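Local structure of mandelate racemase/muconate lactonizing enzyme family protein (3TOY) at residues D61-T64 / V68-H71; S327-P332 / P366-A371; R235-D240 / S263-Q268; W243-V248 / F290-L295. The protein belongs to the mandelate racemase/muconate lactonizing branch of the enolase superfamily and binds calcium at a carboxylate site in its barrel domain, its own activity not being defined. All blocks are in the same frame, centred on the assembly; numbering follows the deposited sequence.

Contact 1: residues D61-T64 / V68-H71; sequences DVTT and VTGH
Asp61 and His71 meet at one end of this strand pair, where OD1 of Asp61 takes a hydrogen bond from ND1 of His71 at 2.6 Å. The oxygen lies in the imidazole plane, at the ring edge, while the carboxylate is turned almost perpendicular to the ring (88°). With chi1 near -60° on Asp61 and -53° on His71, both groups stand beside their own backbone N, and the acid reaches across to the ring. OD1 is also bonded by NE1 of Trp372, whose ring meets that of His71, so two N-H groups grip one oxygen of the buried Asp61, while His71 is partly exposed. Between the strands, Val62 N gives to Gly70 O at 2.8 Å and Gly70 N returns the bond to Val62 O. The two segments form an antiparallel beta hairpin in the N-terminal domain of the enolase superfamily: Val62-Gly70 is the hydrogen-bonded pair, flanked by the non-hydrogen-bonded pairs Asp61-His71 and Thr63-Thr69. On the Val62 face the helix 122-142 closes over the sheet, Ala133 touching Val62. The other face is looser near the turn. There Thr63 and Thr69, both partly exposed, lie side by side, with CG2 of Thr63 3.6 Å from OG1 of Thr69, a van der Waals contact; OG1 of Thr63 turns instead to Thr30 and Gly31. At the turn, Val68 O is held twice by Thr64, through N at 3.1 Å and through OG1 at 2.8 Å, the hydroxyl bond lying in the carbonyl plane on a lone pair.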
loop_
_atom_site.group_PDB
_atom_site.type_symbol
_atom_site.label_atom_id
_atom_site.label_comp_id
_atom_site.label_asym_id
_atom_site.label_seq_id
_atom_site.Cartn_x
_atom_site.Cartn_y
_atom_site.Cartn_z
ATOM N N ASP A 61 9.617 -44.008 19.954
ATOM C CA ASP A 61 10.366 -45.060 19.276
ATOM C C ASP A 61 9.590 -45.551 18.077
ATOM O O ASP A 61 8.437 -45.951 18.188
ATOM C CB ASP A 61 10.628 -46.240 20.218
ATOM C CG ASP A 61 11.419 -45.836 21.433
ATOM O OD1 ASP A 61 12.489 -45.228 21.272
ATOM O OD2 ASP A 61 10.973 -46.119 22.561
ATOM N N VAL A 62 10.232 -45.543 16.927
ATOM C CA VAL A 62 9.592 -46.033 15.728
ATOM C C VAL A 62 10.362 -47.254 15.240
ATOM O O VAL A 62 11.456 -47.134 14.701
ATOM C CB VAL A 62 9.551 -44.957 14.608
ATOM C CG1 VAL A 62 8.983 -45.556 13.310
ATOM C CG2 VAL A 62 8.727 -43.734 15.058
ATOM N N THR A 63 9.780 -48.437 15.422
ATOM C CA THR A 63 10.476 -49.663 15.053
ATOM C C THR A 63 10.277 -49.904 13.572
ATOM O O THR A 63 9.203 -49.627 13.034
ATOM C CB THR A 63 9.943 -50.892 15.849
ATOM O OG1 THR A 63 8.558 -51.087 15.547
ATOM C CG2 THR A 63 10.098 -50.681 17.345
ATOM N N THR A 64 11.311 -50.429 12.927
ATOM C CA THR A 64 11.270 -50.751 11.511
ATOM C C THR A 64 11.571 -52.236 11.315
ATOM O O THR A 64 11.878 -52.945 12.274
ATOM C CB THR A 64 12.329 -49.961 10.734
ATOM O OG1 THR A 64 13.635 -50.506 10.981
ATOM C CG2 THR A 64 12.303 -48.486 11.176
ATOM N N VAL A 68 16.485 -51.449 12.954
ATOM C CA VAL A 68 16.676 -50.115 13.525
ATOM C C VAL A 68 15.389 -49.566 14.111
ATOM O O VAL A 68 14.310 -49.741 13.536
ATOM C CB VAL A 68 17.190 -49.102 12.477
ATOM C CG1 VAL A 68 16.848 -47.678 12.927
ATOM C CG2 VAL A 68 18.691 -49.265 12.264
ATOM N N THR A 69 15.521 -48.889 15.245
ATOM C CA THR A 69 14.423 -48.155 15.846
ATOM C C THR A 69 14.759 -46.659 15.907
ATOM O O THR A 69 15.732 -46.258 16.557
ATOM C CB THR A 69 14.074 -48.704 17.239
ATOM O OG1 THR A 69 13.622 -50.059 17.098
ATOM C CG2 THR A 69 12.963 -47.889 17.896
ATOM N N GLY A 70 13.953 -45.851 15.212
ATOM C CA GLY A 70 14.127 -44.391 15.228
ATOM C C GLY A 70 13.662 -43.815 16.550
ATOM O O GLY A 70 12.671 -44.270 17.124
ATOM N N HIS A 71 14.368 -42.801 17.038
ATOM C CA HIS A 71 14.027 -42.182 18.290
ATOM C C HIS A 71 13.866 -40.667 18.097
ATOM O O HIS A 71 14.535 -40.074 17.258
ATOM C CB HIS A 71 15.151 -42.369 19.310
ATOM C CG HIS A 71 15.585 -43.793 19.499
ATOM N ND1 HIS A 71 14.833 -44.714 20.197
ATOM C CD2 HIS A 71 16.705 -44.441 19.102
ATOM C CE1 HIS A 71 15.468 -45.873 20.214
ATOM N NE2 HIS A 71 16.606 -45.734 19.559
#

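Contact 2: residues S327-P332 / P366-A371; sequences SAHVLP and PGLGLA
His329 of helix 324-330 reaches over to the type II' beta turn from Pro366 to Gly369, a buried junction within the enolase C-terminal domain-like region. The turn is closed by its own backbone bond, Gly369 N to Pro366 O at 3.1 Å, and Gly367 and Gly369 both have positive phi, which suits glycine.

The apolar part is a CH-pi contact. CD2 of Leu368 lies over the imidazole off-centre, 4.3 Å from the ring centroid and 29° off the normal, and comes to 4.0 Å from CG of His329. A chi1 of -61° sets CG of Leu368 beside its backbone N, and CD2 is the branch that reaches the imidazole. Beyond it, the same side chain packs on Val146 and Ala326.

The polar part contains no hydrogen bond between the two segments. Both ring nitrogens are engaged outside them: NE2 with Lys364 O and ND1 with Val147 N. The imidazole is therefore fixed at both nitrogens, joining its helix to the loop preceding the turn and to helix 146-149. The turn is tied separately to the helix 122-142, through Leu368 N and OD1 of Asp136. The ring also comes close to two carbonyls of the turn, without a hydrogen bond: Leu368 O is 3.6 Å from NE2 of His329, and Gly367 O is 3.0 Å from CE1 of His329.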
loop_
_atom_site.group_PDB
_atom_site.type_symbol
_atom_site.label_atom_id
_atom_site.label_comp_id
_atom_site.label_asym_id
_atom_site.label_seq_id
_atom_site.Cartn_x
_atom_site.Cartn_y
_atom_site.Cartn_z
ATOM N N SER A 327 18.249 -30.061 16.767
ATOM C CA SER A 327 18.501 -28.745 16.155
ATOM C C SER A 327 19.891 -28.654 15.548
ATOM O O SER A 327 20.099 -28.022 14.514
ATOM C CB SER A 327 18.290 -27.634 17.176
ATOM O OG SER A 327 16.930 -27.580 17.556
ATOM N N ALA A 328 20.857 -29.298 16.193
ATOM C CA ALA A 328 22.222 -29.275 15.712
ATOM C C ALA A 328 22.356 -29.929 14.348
ATOM O O ALA A 328 23.307 -29.679 13.641
ATOM C CB ALA A 328 23.132 -29.956 16.718
ATOM N N HIS A 329 21.398 -30.788 13.992
ATOM C CA HIS A 329 21.451 -31.464 12.705
ATOM C C HIS A 329 20.829 -30.663 11.562
ATOM O O HIS A 329 21.123 -30.928 10.397
ATOM C CB HIS A 329 20.763 -32.835 12.756
ATOM C CG HIS A 329 21.558 -33.883 13.472
ATOM N ND1 HIS A 329 22.385 -34.767 12.810
ATOM C CD2 HIS A 329 21.642 -34.195 14.787
ATOM C CE1 HIS A 329 22.956 -35.571 13.693
ATOM N NE2 HIS A 329 22.518 -35.252 14.900
ATOM N N VAL A 330 19.958 -29.703 11.878
ATOM C CA VAL A 330 19.332 -28.910 10.808
ATOM C C VAL A 330 19.925 -27.499 10.632
ATOM O O VAL A 330 19.940 -26.982 9.519
ATOM C CB VAL A 330 17.780 -28.831 10.932
ATOM C CG1 VAL A 330 17.142 -30.173 10.518
ATOM C CG2 VAL A 330 17.367 -28.406 12.333
ATOM N N LEU A 331 20.447 -26.905 11.700
ATOM C CA LEU A 331 21.082 -25.586 11.555
ATOM C C LEU A 331 22.214 -25.534 10.515
ATOM O O LEU A 331 22.346 -24.549 9.772
ATOM C CB LEU A 331 21.483 -25.029 12.920
ATOM C CG LEU A 331 20.269 -24.454 13.641
ATOM C CD1 LEU A 331 20.505 -24.317 15.154
ATOM C CD2 LEU A 331 19.889 -23.084 13.028
ATOM N N PRO A 332 23.032 -26.609 10.417
ATOM C CA PRO A 332 24.106 -26.563 9.427
ATOM C C PRO A 332 23.650 -26.497 7.974
ATOM O O PRO A 332 24.463 -26.176 7.107
ATOM C CB PRO A 332 24.887 -27.880 9.686
ATOM C CG PRO A 332 24.608 -28.172 11.145
ATOM C CD PRO A 332 23.149 -27.783 11.309
ATOM N N PRO A 366 24.951 -41.657 15.154
ATOM C CA PRO A 366 24.204 -41.758 13.906
ATOM C C PRO A 366 22.770 -41.288 14.130
ATOM O O PRO A 366 22.337 -41.184 15.274
ATOM C CB PRO A 366 24.213 -43.268 13.625
ATOM C CG PRO A 366 24.248 -43.877 14.963
ATOM C CD PRO A 366 25.154 -42.982 15.774
ATOM N N GLY A 367 22.040 -41.032 13.051
ATOM C CA GLY A 367 20.694 -40.448 13.154
ATOM C C GLY A 367 20.781 -39.087 13.837
ATOM O O GLY A 367 21.667 -38.294 13.516
ATOM N N LEU A 368 19.897 -38.844 14.804
ATOM C CA LEU A 368 19.919 -37.615 15.587
ATOM C C LEU A 368 20.754 -37.734 16.849
ATOM O O LEU A 368 20.827 -36.791 17.633
ATOM C CB LEU A 368 18.498 -37.173 15.967
ATOM C CG LEU A 368 17.567 -36.858 14.789
ATOM C CD1 LEU A 368 16.151 -36.660 15.326
ATOM C CD2 LEU A 368 18.043 -35.632 13.971
ATOM N N GLY A 369 21.384 -38.890 17.056
ATOM C CA GLY A 369 22.178 -39.094 18.253
ATOM C C GLY A 369 21.308 -39.222 19.485
ATOM O O GLY A 369 21.696 -38.804 20.566
ATOM N N LEU A 370 20.123 -39.801 19.324
ATOM C CA LEU A 370 19.192 -39.943 20.432
ATOM C C LEU A 370 18.971 -41.435 20.710
ATOM O O LEU A 370 18.278 -42.111 19.960
ATOM C CB LEU A 370 17.852 -39.270 20.107
ATOM C CG LEU A 370 17.866 -37.755 19.831
ATOM C CD1 LEU A 370 16.442 -37.272 19.531
ATOM C CD2 LEU A 370 18.440 -37.006 21.004
ATOM N N ALA A 371 19.600 -41.944 21.757
ATOM C CA ALA A 371 19.362 -43.313 22.216
ATOM C C ALA A 371 19.148 -43.186 23.704
ATOM O O ALA A 371 19.769 -42.338 24.349
ATOM C CB ALA A 371 20.552 -44.184 21.917
#

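Contact 3: residues R235-D240 / S263-Q268; sequences RLADYD and SEIPIQ. With CA (calcium ion), chain I.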
loop_
_atom_site.group_PDB
_atom_site.type_symbol
_atom_site.label_atom_id
_atom_site.label_comp_id
_atom_site.label_asym_id
_atom_site.label_seq_id
_atom_site.Cartn_x
_atom_site.Cartn_y
_atom_site.Cartn_z
ATOM N N ARG A 235 13.015 1.492 26.634
ATOM C CA ARG A 235 13.718 1.804 27.871
ATOM C C ARG A 235 14.886 0.843 28.080
ATOM O O ARG A 235 15.796 1.117 28.867
ATOM C CB ARG A 235 12.734 1.742 29.041
ATOM C CG ARG A 235 11.635 2.798 28.917
ATOM C CD ARG A 235 12.059 4.132 29.552
ATOM N NE ARG A 235 12.170 3.980 31.001
ATOM C CZ ARG A 235 11.179 4.216 31.861
ATOM N NH1 ARG A 235 9.998 4.645 31.423
ATOM N NH2 ARG A 235 11.366 4.021 33.166
ATOM N N LEU A 236 14.859 -0.287 27.382
ATOM C CA LEU A 236 15.926 -1.289 27.513
ATOM C C LEU A 236 16.986 -1.200 26.410
ATOM O O LEU A 236 17.977 -1.953 26.410
ATOM C CB LEU A 236 15.339 -2.700 27.491
ATOM C CG LEU A 236 14.448 -3.068 28.675
ATOM C CD1 LEU A 236 13.670 -4.358 28.403
ATOM C CD2 LEU A 236 15.308 -3.189 29.940
ATOM N N ALA A 237 16.786 -0.305 25.459
ATOM C CA ALA A 237 17.686 -0.259 24.298
ATOM C C ALA A 237 19.140 0.144 24.640
ATOM O O ALA A 237 20.046 -0.054 23.838
ATOM C CB ALA A 237 17.106 0.640 23.224
ATOM N N ASP A 238 19.368 0.685 25.828
ATOM C CA ASP A 238 20.714 1.096 26.234
ATOM C C ASP A 238 21.616 -0.050 26.694
ATOM O O ASP A 238 22.785 0.161 27.000
ATOM C CB ASP A 238 20.639 2.140 27.352
ATOM C CG ASP A 238 20.265 3.513 26.836
ATOM O OD1 ASP A 238 20.595 3.821 25.670
ATOM O OD2 ASP A 238 19.640 4.283 27.596
ATOM N N TYR A 239 21.081 -1.263 26.758
ATOM C CA TYR A 239 21.848 -2.377 27.294
ATOM C C TYR A 239 22.402 -3.311 26.231
ATOM O O TYR A 239 22.974 -4.352 26.549
ATOM C CB TYR A 239 21.014 -3.137 28.307
ATOM C CG TYR A 239 20.606 -2.238 29.449
ATOM C CD1 TYR A 239 21.509 -1.920 30.463
ATOM C CD2 TYR A 239 19.325 -1.696 29.509
ATOM C CE1 TYR A 239 21.144 -1.094 31.509
ATOM C CE2 TYR A 239 18.957 -0.859 30.550
ATOM C CZ TYR A 239 19.876 -0.563 31.544
ATOM O OH TYR A 239 19.514 0.264 32.583
ATOM N N ASP A 240 22.230 -2.932 24.967
ATOM C CA ASP A 240 22.836 -3.658 23.868
ATOM C C ASP A 240 22.348 -5.116 23.813
ATOM O O ASP A 240 23.155 -6.053 23.712
ATOM C CB ASP A 240 24.364 -3.613 23.981
ATOM C CG ASP A 240 25.059 -4.034 22.695
ATOM O OD1 ASP A 240 24.528 -3.732 21.607
ATOM O OD2 ASP A 240 26.138 -4.670 22.767
ATOM N N SER A 263 10.322 -0.995 17.202
ATOM C CA SER A 263 11.457 -1.432 18.056
ATOM C C SER A 263 12.835 -1.135 17.462
ATOM O O SER A 263 13.082 -1.384 16.281
ATOM C CB SER A 263 11.381 -2.950 18.330
ATOM O OG SER A 263 12.479 -3.337 19.156
ATOM N N GLU A 264 13.750 -0.648 18.297
ATOM C CA GLU A 264 15.142 -0.505 17.897
ATOM C C GLU A 264 15.954 -1.780 18.224
ATOM O O GLU A 264 17.146 -1.871 17.921
ATOM C CB GLU A 264 15.772 0.717 18.564
ATOM C CG GLU A 264 15.162 2.053 18.131
ATOM C CD GLU A 264 15.623 2.513 16.748
ATOM O OE1 GLU A 264 15.683 1.679 15.813
ATOM O OE2 GLU A 264 15.916 3.723 16.592
ATOM N N ILE A 265 15.304 -2.760 18.836
ATOM C CA ILE A 265 15.951 -4.048 19.123
ATOM C C ILE A 265 15.271 -5.114 18.289
ATOM O O ILE A 265 14.048 -5.099 18.179
ATOM C CB ILE A 265 15.792 -4.427 20.622
ATOM C CG1 ILE A 265 16.249 -3.257 21.515
ATOM C CG2 ILE A 265 16.572 -5.727 20.926
ATOM C CD1 ILE A 265 16.049 -3.515 23.057
ATOM N N PRO A 266 16.059 -6.026 17.681
ATOM C CA PRO A 266 15.443 -7.038 16.837
ATOM C C PRO A 266 14.416 -7.850 17.615
ATOM O O PRO A 266 14.624 -8.177 18.796
ATOM C CB PRO A 266 16.622 -7.890 16.377
ATOM C CG PRO A 266 17.834 -6.895 16.401
ATOM C CD PRO A 266 17.534 -6.034 17.616
ATOM N N ILE A 267 13.314 -8.178 16.948
ATOM C CA ILE A 267 12.249 -8.965 17.557
ATOM C C ILE A 267 12.398 -10.409 17.108
ATOM O O ILE A 267 12.499 -10.679 15.910
ATOM C CB ILE A 267 10.878 -8.442 17.092
ATOM C CG1 ILE A 267 10.696 -6.997 17.559
ATOM C CG2 ILE A 267 9.745 -9.310 17.629
ATOM C CD1 ILE A 267 10.846 -6.801 19.131
ATOM N N GLN A 268 12.435 -11.321 18.080
ATOM C CA GLN A 268 12.561 -12.766 17.850
ATOM C C GLN A 268 11.225 -13.440 18.220
ATOM O O GLN A 268 10.580 -13.064 19.204
ATOM C CB GLN A 268 13.679 -13.317 18.769
ATOM C CG GLN A 268 13.848 -14.832 18.786
ATOM C CD GLN A 268 14.371 -15.365 17.468
ATOM O OE1 GLN A 268 13.617 -15.458 16.496
ATOM N NE2 GLN A 268 15.682 -15.720 17.417
HETATM CA CA CA I . 12.395 -2.598 14.131
HETATM O O HOH W 1 12.908 -4.555 15.348
HETATM O O HOH W 2 12.115 -0.862 12.810
HETATM O O HOH W 3 12.682 -4.154 12.145
#
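The segment 235-240 begins in helix 226-236 and continues toward Asp240, while 263-268 leaves helix 253-262 and runs into strand 267-269. The two segments draw closest, by CA atoms, at Ala237 and Ile265, which are 6.6 Å apart from CA to CA, and no hydrogen bond joins them. A backbone bond from Tyr239 N to Leu236 O keeps the chain curled here, and Ser263 is the first residue beyond helix 253-262 to leave helical geometry.

Ile265 carries the contact with one methyl. Its CD1 lies 3.8 Å from CA of Ala237 and 4.3 Å from Ala237 CB, and it also comes to 4.2 Å from Leu236 O. CG1 stands beside the backbone N and anti to the carbonyl carbon (chi1 -52°), and the chain continues extended to CD1 (chi2 177°), which carries the methyl to Ala237. Ile265 also packs on Ile233 and Ile244.

Its carbonyl oxygen takes two bonds. OG of Ser263 donates to Ile265 O at 2.6 Å, in the carbonyl plane on a lone pair, and a water bound to the calcium ion donates to the same oxygen. Ser263 O is itself a calcium ligand at 2.6 Å, together with three waters and Arg260 O.

Toward the subunit interface, Glu264 OE1 forms a salt bridge with Arg262 of a neighbouring subunit. The whole is a loop-to-helix packing between consecutive beta-alpha units of the barrel, bordered by a calcium site made of main-chain oxygens and water.

Contact 4: residues W243-V248 / F290-L295; sequences WIEEPV and FIMPDL. With CA (calcium ion), chain E.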
loop_
_atom_site.group_PDB
_atom_site.type_symbol
_atom_site.label_atom_id
_atom_site.label_comp_id
_atom_site.label_asym_id
_atom_site.label_seq_id
_atom_site.Cartn_x
_atom_site.Cartn_y
_atom_site.Cartn_z
ATOM N N TRP A 243 18.343 -9.535 21.083
ATOM C CA TRP A 243 16.941 -9.646 20.632
ATOM C C TRP A 243 15.960 -9.620 21.786
ATOM O O TRP A 243 16.343 -9.848 22.957
ATOM C CB TRP A 243 16.741 -10.884 19.732
ATOM C CG TRP A 243 16.670 -12.267 20.394
ATOM C CD1 TRP A 243 15.900 -12.655 21.461
ATOM C CD2 TRP A 243 17.334 -13.447 19.927
ATOM N NE1 TRP A 243 16.065 -14.018 21.694
ATOM C CE2 TRP A 243 16.943 -14.514 20.761
ATOM C CE3 TRP A 243 18.229 -13.699 18.877
ATOM C CZ2 TRP A 243 17.426 -15.805 20.584
ATOM C CZ3 TRP A 243 18.712 -14.986 18.709
ATOM C CH2 TRP A 243 18.299 -16.023 19.553
ATOM N N ILE A 244 14.721 -9.244 21.467
ATOM C CA ILE A 244 13.600 -9.338 22.395
ATOM C C ILE A 244 12.699 -10.437 21.872
ATOM O O ILE A 244 12.229 -10.359 20.723
ATOM C CB ILE A 244 12.788 -8.044 22.381
ATOM C CG1 ILE A 244 13.693 -6.871 22.800
ATOM C CG2 ILE A 244 11.561 -8.189 23.284
ATOM C CD1 ILE A 244 14.042 -6.862 24.317
ATOM N N GLU A 245 12.389 -11.426 22.715
ATOM C CA GLU A 245 11.735 -12.638 22.235
ATOM C C GLU A 245 10.275 -12.701 22.708
ATOM O O GLU A 245 9.987 -12.433 23.883
ATOM C CB GLU A 245 12.550 -13.837 22.735
ATOM C CG GLU A 245 12.048 -15.196 22.333
ATOM C CD GLU A 245 13.043 -16.272 22.755
ATOM O OE1 GLU A 245 14.268 -16.026 22.593
ATOM O OE2 GLU A 245 12.594 -17.346 23.226
ATOM N N GLU A 246 9.368 -13.042 21.784
ATOM C CA GLU A 246 7.919 -13.123 22.047
ATOM C C GLU A 246 7.405 -12.051 22.998
ATOM O O GLU A 246 6.922 -12.360 24.086
ATOM C CB GLU A 246 7.542 -14.522 22.555
ATOM C CG GLU A 246 7.623 -15.611 21.481
ATOM C CD GLU A 246 6.895 -16.890 21.905
ATOM O OE1 GLU A 246 7.121 -17.343 23.047
ATOM O OE2 GLU A 246 6.088 -17.426 21.121
ATOM N N PRO A 247 7.475 -10.774 22.585
ATOM C CA PRO A 247 6.990 -9.706 23.461
ATOM C C PRO A 247 5.502 -9.820 23.746
ATOM O O PRO A 247 5.063 -9.393 24.806
ATOM C CB PRO A 247 7.271 -8.425 22.665
ATOM C CG PRO A 247 7.388 -8.893 21.237
ATOM C CD PRO A 247 8.018 -10.248 21.323
ATOM N N VAL A 248 4.740 -10.385 22.809
ATOM C CA VAL A 248 3.285 -10.463 22.950
ATOM C C VAL A 248 2.813 -11.862 22.581
ATOM O O VAL A 248 3.619 -12.675 22.157
ATOM C CB VAL A 248 2.599 -9.368 22.079
ATOM C CG1 VAL A 248 3.304 -8.012 22.337
ATOM C CG2 VAL A 248 2.687 -9.709 20.599
ATOM N N PHE A 290 13.814 -11.857 13.475
ATOM C CA PHE A 290 14.475 -13.155 13.578
ATOM C C PHE A 290 13.353 -14.186 13.793
ATOM O O PHE A 290 12.267 -13.838 14.281
ATOM C CB PHE A 290 15.353 -13.201 14.849
ATOM C CG PHE A 290 16.512 -12.201 14.867
ATOM C CD1 PHE A 290 17.012 -11.652 13.693
ATOM C CD2 PHE A 290 17.120 -11.865 16.071
ATOM C CE1 PHE A 290 18.089 -10.768 13.745
ATOM C CE2 PHE A 290 18.204 -10.991 16.120
ATOM C CZ PHE A 290 18.686 -10.463 14.956
ATOM N N ILE A 291 13.627 -15.464 13.509
ATOM C CA ILE A 291 12.690 -16.519 13.896
ATOM C C ILE A 291 13.477 -17.641 14.574
ATOM O O ILE A 291 14.662 -17.794 14.323
ATOM C CB ILE A 291 11.875 -17.137 12.693
ATOM C CG1 ILE A 291 12.805 -17.710 11.618
ATOM C CG2 ILE A 291 10.871 -16.062 12.117
ATOM C CD1 ILE A 291 12.053 -18.437 10.524
ATOM N N MET A 292 12.778 -18.410 15.394
ATOM C CA MET A 292 13.344 -19.596 16.041
ATOM C C MET A 292 12.296 -20.713 16.113
ATOM O O MET A 292 11.633 -20.894 17.151
ATOM C CB MET A 292 13.861 -19.252 17.451
ATOM C CG MET A 292 12.903 -18.480 18.346
ATOM S SD MET A 292 13.683 -17.996 19.919
ATOM C CE MET A 292 13.606 -19.567 20.855
ATOM N N PRO A 293 12.113 -21.442 15.005
ATOM C CA PRO A 293 11.127 -22.521 15.033
ATOM C C PRO A 293 11.505 -23.585 16.080
ATOM O O PRO A 293 12.683 -23.724 16.418
ATOM C CB PRO A 293 11.196 -23.113 13.625
ATOM C CG PRO A 293 11.872 -22.056 12.772
ATOM C CD PRO A 293 12.772 -21.299 13.689
ATOM N N ASP A 294 10.485 -24.268 16.590
ATOM C CA ASP A 294 10.621 -25.443 17.457
ATOM C C ASP A 294 10.371 -26.660 16.576
ATOM O O ASP A 294 9.336 -26.751 15.891
ATOM C CB ASP A 294 9.546 -25.355 18.551
ATOM C CG ASP A 294 9.682 -26.447 19.615
ATOM O OD1 ASP A 294 10.000 -27.611 19.250
ATOM O OD2 ASP A 294 9.466 -26.122 20.800
ATOM N N LEU A 295 11.312 -27.594 16.560
ATOM C CA LEU A 295 11.121 -28.779 15.743
ATOM C C LEU A 295 9.822 -29.516 16.088
ATOM O O LEU A 295 9.299 -30.223 15.244
ATOM C CB LEU A 295 12.327 -29.725 15.864
ATOM C CG LEU A 295 13.540 -29.284 15.043
ATOM C CD1 LEU A 295 14.825 -29.974 15.549
ATOM C CD2 LEU A 295 13.342 -29.554 13.564
HETATM CA CA CA E . 11.152 -18.647 24.481
HETATM O O HOH W 4 9.461 -17.140 24.332
HETATM O O HOH W 5 12.931 -20.265 24.967
#
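Trp243 sets the rim of its six-membered ring against the rim of Phe290, with CE3 of Trp243 3.5 Å from CD2 of the phenylalanine. The rings stand at 75° to each other with centroids 5.9 Å apart, and neither lies over the face of its partner. Strands 243-245 and 290-291 flank strand 267-269 in the parallel part of the barrel sheet of this enolase-type domain, so these side chains meet across that intervening strand, where Gln268 touches Trp243, Phe290 and Met292.

Met292 makes the second meeting. Its sulfur is 5.3 Å from the centroid of the same six-membered ring, oblique to it, in a Met-aromatic contact, and its nearest indole atom is CZ2. CG of Met292 sits between the backbone N and the carbonyl carbon (chi1 49°), and the thioether, bent at its end, crosses Glu245 at about a right angle, SD 3.4 Å from OE1.

Glu245 has both carboxylate oxygens committed. NE1 of Trp243 donates to OE1 at 2.8 Å on its anti lone pair, the acceptor tilted 25° out of the indole plane, and Lys188 makes a salt bridge to the same oxygen. OE2 binds the calcium ion, with Asp219 and Glu271 supplying further carboxylate ligands. Trp243 thus acts as a second-shell residue and probably helps fix the rotation of a metal-binding carboxylate. Glu246 joins the shell indirectly, its OE1 accepting from a calcium-bound water. The methyl of Met292 also packs here, CE standing 3.4 Å from OE2 of Glu245, the oxygen that holds the metal at 2.3 Å.

In the fold
The contacts run from the N-terminal domain to the metal-binding barrel. Contact 1 touches contact 2, centres about 15 Å apart: CD2 of His71 lies 2.9 Å from Leu370 O. Contact 2 meets contact 4 where Leu295 CD1 is 3.6 Å from Ser327 N. Contacts 3 and 4, centres about 14 Å apart, share the sheet: strand 267-269, entered from contact 3, lies between the two strands of contact 4. Contact 4 holds the carboxylate-bound calcium, while contact 3 borders a separate one. O-acetaldehydyl-hexaethylene glycol touches Asp240 of contact 3, and one such molecule lies about 5 Å from the side chain of Phe290 in contact 4. Contacts 1 and 3 lie farthest apart, about 44 Å between centres.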